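Local coordinates for protein copper-transporting ATPase RAN1 (Arabidopsis thaliana, PDB 3DXS) that probably pumps copper across a membrane at the expense of ATP, with a metal-binding domain of ferredoxin-like fold, at residues Ile4-Thr9 with Glu58-Ala63; Ala33-Ala36 with Arg41-Val44. The protein carries 1 engineered substitution. All blocks are in the same frame, centred on the assembly; numbering follows the deposited sequence.

Contact 1 (Ile4-Thr9 with Glu58-Ala63). Unlike the reference sequence in segment 58-63: Glu59 (reference Ala).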
ATOM      1  N   ILE A   4       6.013   6.220  -0.580  1.00  8.70           N
ATOM      2  CA  ILE A   4       5.578   6.159   0.840  1.00  8.71           C
ATOM      3  C   ILE A   4       5.698   4.753   1.402  1.00  8.41           C
ATOM      4  O   ILE A   4       5.615   3.758   0.690  1.00  8.78           O
ATOM      5  CB  ILE A   4       4.143   6.689   1.083  1.00  8.79           C
ATOM      6  CG1 ILE A   4       3.116   5.970   0.191  1.00  8.29           C
ATOM      7  CG2 ILE A   4       4.116   8.180   0.899  1.00  9.90           C
ATOM      8  CD1 ILE A   4       1.694   6.438   0.355  1.00  7.68           C
ATOM      9  N   GLN A   5       5.919   4.722   2.705  1.00  8.44           N
ATOM     10  CA  GLN A   5       5.931   3.498   3.495  1.00  8.24           C
ATOM     11  C   GLN A   5       4.670   3.444   4.317  1.00  8.47           C
ATOM     12  O   GLN A   5       4.451   4.253   5.203  1.00  8.70           O
ATOM     13  CB  GLN A   5       7.163   3.471   4.409  1.00  8.38           C
ATOM     14  CG  GLN A   5       8.463   3.614   3.651  1.00  7.83           C
ATOM     15  CD  GLN A   5       9.688   3.785   4.543  1.00  9.33           C
ATOM     16  OE1 GLN A   5       9.582   3.877   5.772  1.00 10.28           O
ATOM     17  NE2 GLN A   5      10.865   3.827   3.921  1.00  7.55           N
ATOM     18  N   VAL A   6       3.815   2.498   3.963  1.00  8.45           N
ATOM     19  CA  VAL A   6       2.509   2.343   4.598  1.00  8.43           C
ATOM     20  C   VAL A   6       2.525   1.188   5.576  1.00  8.24           C
ATOM     21  O   VAL A   6       3.013   0.099   5.291  1.00  8.80           O
ATOM     22  CB  VAL A   6       1.399   2.109   3.538  1.00  8.25           C
ATOM     23  CG1 VAL A   6       0.027   2.207   4.163  1.00  8.21           C
ATOM     24  CG2 VAL A   6       1.526   3.100   2.395  1.00  8.72           C
ATOM     25  N   GLY A   7       1.985   1.447   6.750  1.00  8.80           N
ATOM     26  CA  GLY A   7       1.786   0.399   7.744  1.00  8.94           C
ATOM     27  C   GLY A   7       0.476  -0.299   7.457  1.00  8.93           C
ATOM     28  O   GLY A   7      -0.528   0.331   7.143  1.00  8.96           O
ATOM     29  N   VAL A   8       0.521  -1.619   7.542  1.00  9.28           N
ATOM     30  CA  VAL A   8      -0.651  -2.458   7.331  1.00  9.78           C
ATOM     31  C   VAL A   8      -0.771  -3.508   8.423  1.00 10.11           C
ATOM     32  O   VAL A   8       0.180  -4.236   8.705  1.00 11.08           O
ATOM     33  CB  VAL A   8      -0.568  -3.177   5.976  1.00  9.48           C
ATOM     34  CG1 VAL A   8      -1.861  -3.960   5.699  1.00 10.28           C
ATOM     35  CG2 VAL A   8      -0.233  -2.176   4.844  1.00  9.55           C
ATOM     36  N   THR A   9      -1.946  -3.553   9.038  1.00 10.46           N
ATOM     37  CA  THR A   9      -2.200  -4.598  10.027  0.50 10.41           C
ATOM     38  C   THR A   9      -3.283  -5.560   9.572  1.00 10.50           C
ATOM     39  O   THR A   9      -4.241  -5.216   8.885  1.00 10.74           O
ATOM     40  CB  THR A   9      -2.442  -4.038  11.448  0.50 10.48           C
ATOM     41  OG1 THR A   9      -3.634  -3.247  11.484  0.50 10.86           O
ATOM     42  CG2 THR A   9      -1.248  -3.200  11.889  0.50  9.94           C
ATOM     43  N   GLU A  58      -6.865   3.976   1.712  1.00 12.08           N
ATOM     44  CA  GLU A  58      -8.253   3.535   1.535  0.50 12.06           C
ATOM     45  C   GLU A  58      -8.333   2.235   0.732  1.00 11.96           C
ATOM     46  O   GLU A  58      -9.159   1.369   1.020  1.00 12.17           O
ATOM     47  CB  GLU A  58      -9.112   4.645   0.888  0.50 12.33           C
ATOM     48  CG  GLU A  58     -10.554   4.264   0.590  0.50 12.91           C
ATOM     49  CD  GLU A  58     -11.418   5.473   0.268  0.50 15.34           C
ATOM     50  OE1 GLU A  58     -11.038   6.599   0.658  0.50 18.11           O
ATOM     51  OE2 GLU A  58     -12.468   5.301  -0.377  0.50 16.06           O
ATOM     52  N   GLU A  59      -7.472   2.110  -0.267  1.00 11.01           N
ATOM     53  CA  GLU A  59      -7.433   0.890  -1.089  1.00 10.74           C
ATOM     54  C   GLU A  59      -7.082  -0.330  -0.252  1.00 10.28           C
ATOM     55  O   GLU A  59      -7.623  -1.423  -0.432  1.00 10.47           O
ATOM     56  CB  GLU A  59      -6.456   1.024  -2.272  1.00 10.46           C
ATOM     57  N   ILE A  60      -6.169  -0.135   0.685  1.00  9.78           N
ATOM     58  CA  ILE A  60      -5.730  -1.242   1.554  1.00  9.32           C
ATOM     59  C   ILE A  60      -6.850  -1.609   2.528  1.00  9.65           C
ATOM     60  O   ILE A  60      -7.107  -2.785   2.824  1.00  8.66           O
ATOM     61  CB  ILE A  60      -4.439  -0.891   2.310  1.00  9.38           C
ATOM     62  CG1 ILE A  60      -3.319  -0.671   1.297  1.00  9.06           C
ATOM     63  CG2 ILE A  60      -4.096  -1.994   3.310  1.00  8.22           C
ATOM     64  CD1 ILE A  60      -2.072  -0.008   1.867  1.00  9.72           C
ATOM     65  N   GLU A  61      -7.541  -0.581   2.995  1.00 10.06           N
ATOM     66  CA  GLU A  61      -8.668  -0.775   3.909  1.00 10.59           C
ATOM     67  C   GLU A  61      -9.761  -1.533   3.193  1.00 10.94           C
ATOM     68  O   GLU A  61     -10.365  -2.464   3.727  1.00 11.23           O
ATOM     69  CB  GLU A  61      -9.210   0.548   4.454  1.00 10.69           C
ATOM     70  CG  GLU A  61      -8.268   1.274   5.400  1.00 11.41           C
ATOM     71  CD  GLU A  61      -8.776   2.661   5.748  1.00 13.49           C
ATOM     72  OE1 GLU A  61      -9.603   3.196   4.979  1.00 15.87           O
ATOM     73  OE2 GLU A  61      -8.358   3.221   6.785  1.00 14.95           O
ATOM     74  N   ASP A  62     -10.002  -1.130   1.961  1.00 11.39           N
ATOM     75  CA  ASP A  62     -11.079  -1.739   1.168  1.00 11.81           C
ATOM     76  C   ASP A  62     -10.795  -3.215   0.916  1.00 11.78           C
ATOM     77  O   ASP A  62     -11.706  -4.029   0.760  1.00 12.06           O
ATOM     78  CB  ASP A  62     -11.270  -1.017  -0.170  1.00 11.89           C
ATOM     79  CG  ASP A  62     -11.941   0.336  -0.024  1.00 13.01           C
ATOM     80  OD1 ASP A  62     -12.471   0.658   1.065  1.00 14.94           O
ATOM     81  OD2 ASP A  62     -11.944   1.078  -1.029  1.00 14.79           O
ATOM     82  N   ALA A  63      -9.514  -3.544   0.879  1.00 11.48           N
ATOM     83  CA  ALA A  63      -9.068  -4.930   0.637  1.00 11.41           C
ATOM     84  C   ALA A  63      -9.383  -5.799   1.829  1.00 11.24           C
ATOM     85  O   ALA A  63      -9.559  -7.011   1.706  1.00 11.18           O
ATOM     86  CB  ALA A  63      -7.582  -4.997   0.326  1.00 11.49           C
TER
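Ile60 overlaps both valines of strand 2-9, with CD1 reaching Val6 and Val8 and CG2 meeting Val8. Its CD1 lies 3.8 Å from Val6 CG1, the two side chains sliding past each other in opposite directions. The CG2 methyl meets Val8 head on: Ile60 CG2 and Val8 CG1 come together tip to tip, also at 3.8 Å. Val8 CG2 adds a looser touch on Ile60 CD1 at 4.1 Å, so both methyls of Val8 face the isoleucine. The torsions of Ile60 aim its two branches: CG2 stands anti to the backbone N, while CG1 is anti to the carbonyl carbon (chi1 -63°) and chi2 of 166° extends the chain, which carries CD1 on to the strand. This is the helix-on-sheet packing of the ferredoxin-like fold of heavy-metal-associated domains, with helix 53-63 lying against one face of the antiparallel sheet; all three residues that touch here are buried. The joint is slender: the closest pair of CA atoms, Val8 CA and Ile60 CA, is 7.8 Å apart, and the side chains span that gap with purely apolar contacts. The side chain of Val8 is about 11 Å from the bound zinc ion. Phe65 touches both Val8 and Ile60, and Ala67 of strand 66-72 meets Ile60 as well. Earlier on strand 2-9, Ile4 packs on Glu53 and Ile56 of helix 53-63.

Contact 2 (Ala33-Ala36 with Arg41-Val44)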
ATOM      1  N   ALA A  33       4.194  -1.470  -6.053  1.00 10.29           N
ATOM      2  CA  ALA A  33       3.820  -1.815  -4.674  1.00 10.47           C
ATOM      3  C   ALA A  33       4.569  -3.053  -4.208  1.00 10.89           C
ATOM      4  O   ALA A  33       4.523  -4.112  -4.827  1.00 11.70           O
ATOM      5  CB  ALA A  33       2.295  -2.016  -4.564  1.00 10.51           C
ATOM      6  N   SER A  34       5.284  -2.872  -3.117  1.00 10.80           N
ATOM      7  CA  SER A  34       6.073  -3.942  -2.522  0.50 10.79           C
ATOM      8  C   SER A  34       5.674  -4.143  -1.069  1.00 10.50           C
ATOM      9  O   SER A  34       5.865  -3.271  -0.224  1.00 11.01           O
ATOM     10  CB  SER A  34       7.557  -3.608  -2.632  0.50 10.70           C
ATOM     11  OG  SER A  34       7.912  -3.335  -3.981  0.50 10.78           O
ATOM     12  N   VAL A  35       5.111  -5.305  -0.820  1.00 10.18           N
ATOM     13  CA  VAL A  35       4.560  -5.652   0.486  1.00  9.94           C
ATOM     14  C   VAL A  35       5.471  -6.614   1.201  1.00 10.00           C
ATOM     15  O   VAL A  35       5.928  -7.602   0.635  1.00 10.60           O
ATOM     16  CB  VAL A  35       3.165  -6.286   0.347  1.00 10.04           C
ATOM     17  CG1 VAL A  35       2.575  -6.577   1.720  1.00 10.11           C
ATOM     18  CG2 VAL A  35       2.234  -5.392  -0.474  1.00 10.37           C
ATOM     19  N   ALA A  36       5.739  -6.271   2.450  1.00  9.45           N
ATOM     20  CA  ALA A  36       6.553  -7.078   3.351  1.00  9.87           C
ATOM     21  C   ALA A  36       5.700  -7.627   4.480  1.00  9.91           C
ATOM     22  O   ALA A  36       5.463  -6.983   5.497  1.00 10.58           O
ATOM     23  CB  ALA A  36       7.726  -6.260   3.907  1.00  9.66           C
ATOM     24  N   ARG A  41       4.314  -3.900   6.355  1.00  8.43           N
ATOM     25  CA  ARG A  41       4.678  -2.816   5.429  1.00  8.23           C
ATOM     26  C   ARG A  41       4.236  -3.020   4.003  1.00  7.87           C
ATOM     27  O   ARG A  41       4.286  -4.105   3.458  1.00  8.27           O
ATOM     28  CB  ARG A  41       6.199  -2.620   5.444  1.00  8.85           C
ATOM     29  CG  ARG A  41       6.708  -1.753   6.588  1.00  9.48           C
ATOM     30  CD  ARG A  41       6.701  -0.265   6.230  1.00  9.86           C
ATOM     31  NE  ARG A  41       7.672   0.029   5.191  1.00 10.30           N
ATOM     32  CZ  ARG A  41       8.960   0.285   5.421  1.00 11.10           C
ATOM     33  NH1 ARG A  41       9.446   0.308   6.665  1.00 11.23           N
ATOM     34  NH2 ARG A  41       9.768   0.515   4.410  1.00 11.26           N
ATOM     35  N   ALA A  42       3.803  -1.917   3.424  1.00  7.68           N
ATOM     36  CA  ALA A  42       3.594  -1.798   1.988  1.00  7.55           C
ATOM     37  C   ALA A  42       4.224  -0.507   1.499  1.00  7.74           C
ATOM     38  O   ALA A  42       3.835   0.591   1.892  1.00  8.17           O
ATOM     39  CB  ALA A  42       2.080  -1.835   1.647  1.00  7.27           C
ATOM     40  N   ASP A  43       5.215  -0.681   0.651  1.00  8.49           N
ATOM     41  CA  ASP A  43       5.970   0.427   0.077  1.00  8.58           C
ATOM     42  C   ASP A  43       5.446   0.728  -1.317  1.00  8.36           C
ATOM     43  O   ASP A  43       5.424  -0.120  -2.202  1.00  9.39           O
ATOM     44  CB  ASP A  43       7.455   0.099   0.069  1.00  8.84           C
ATOM     45  CG  ASP A  43       8.024   0.031   1.458  1.00  9.14           C
ATOM     46  OD1 ASP A  43       7.304   0.408   2.396  1.00 10.02           O
ATOM     47  OD2 ASP A  43       9.183  -0.409   1.604  1.00 11.58           O
ATOM     48  N   VAL A  44       4.996   1.958  -1.485  1.00  8.13           N
ATOM     49  CA  VAL A  44       4.258   2.356  -2.689  1.00  7.91           C
ATOM     50  C   VAL A  44       4.847   3.563  -3.397  1.00  7.82           C
ATOM     51  O   VAL A  44       5.022   4.642  -2.833  1.00  7.79           O
ATOM     52  CB  VAL A  44       2.761   2.626  -2.346  1.00  7.61           C
ATOM     53  CG1 VAL A  44       1.953   2.896  -3.603  1.00  7.91           C
ATOM     54  CG2 VAL A  44       2.159   1.448  -1.556  1.00  8.09           C
TER
HETATM   55  O   HOH W   1       7.533  -0.337  -4.232  1.00 22.81           O
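Val35 and Ala42 face each other in a non-hydrogen-bonded pair of the antiparallel beta hairpin formed by strands 30-36 and 41-46, part of the sheet of the ferredoxin-like fold. From CB, Val35 splits two ways: CG1, anti to the backbone N at chi1 -177°, comes within 3.5 Å of Arg41 O, while CG2 turns to the methyl of Ala42, with Val35 CG2 and Ala42 CB 4.1 Å apart. Ser17 and Val20 of helix 14-25 pack on this valine, and Leu24 covers Ala33 and Val44 on the same face. The flanking pairs carry the hydrogen bonds. Ser34 and Asp43 exchange two, Ser34 N to Asp43 O at 2.9 Å and Asp43 N to Ser34 O at 2.8 Å. Ala36 N gives a third to Arg41 O; the return bond, Arg41 N to Ala36 O, is weak. On the face bearing Ser34 and Asp43, Arg41 curls forward along its own strand and grips the Asp43 carboxylate side-on. Arg41 NE meets the syn lone pair of Asp43 OD1 at 2.8 Å, nearly in the guanidinium plane, and Arg41 NH2 reaches Asp43 OD2 at 3.0 Å. With Asp43 replaced by an alanine, the Arg41 guanidinium is likely to lose its carboxylate mate and be freer to turn. Beside the Ser34-Asp43 pair a water donates to Asp43 O, which also takes the Ser34 N bond, and the same water lies 3.0 Å from Ser34 OG.

How the contacts relate
The centres of the two contacts are 9 Å apart, and strand 2-9 connects them: it faces helix 53-63 in contact 1 and runs beside strand 41-46, the inner arm of contact 2, in the same antiparallel sheet. Probable backbone hydrogen bonds make the join, Val6 N to Ala42 O at 2.8 Å and Val44 N to Ile4 O at 2.9 Å, while Gln5 packs against Arg41 and Asp43. Along the chain, hairpin 33-36/41-44 is nested inside the loop that 4-9 and 58-63 close, and strand 41-46 leads on to helix 53-63. Together they tie sheet and helix into one compact heavy-metal-associated domain, whose zinc ion is held by Cys13 and Cys16.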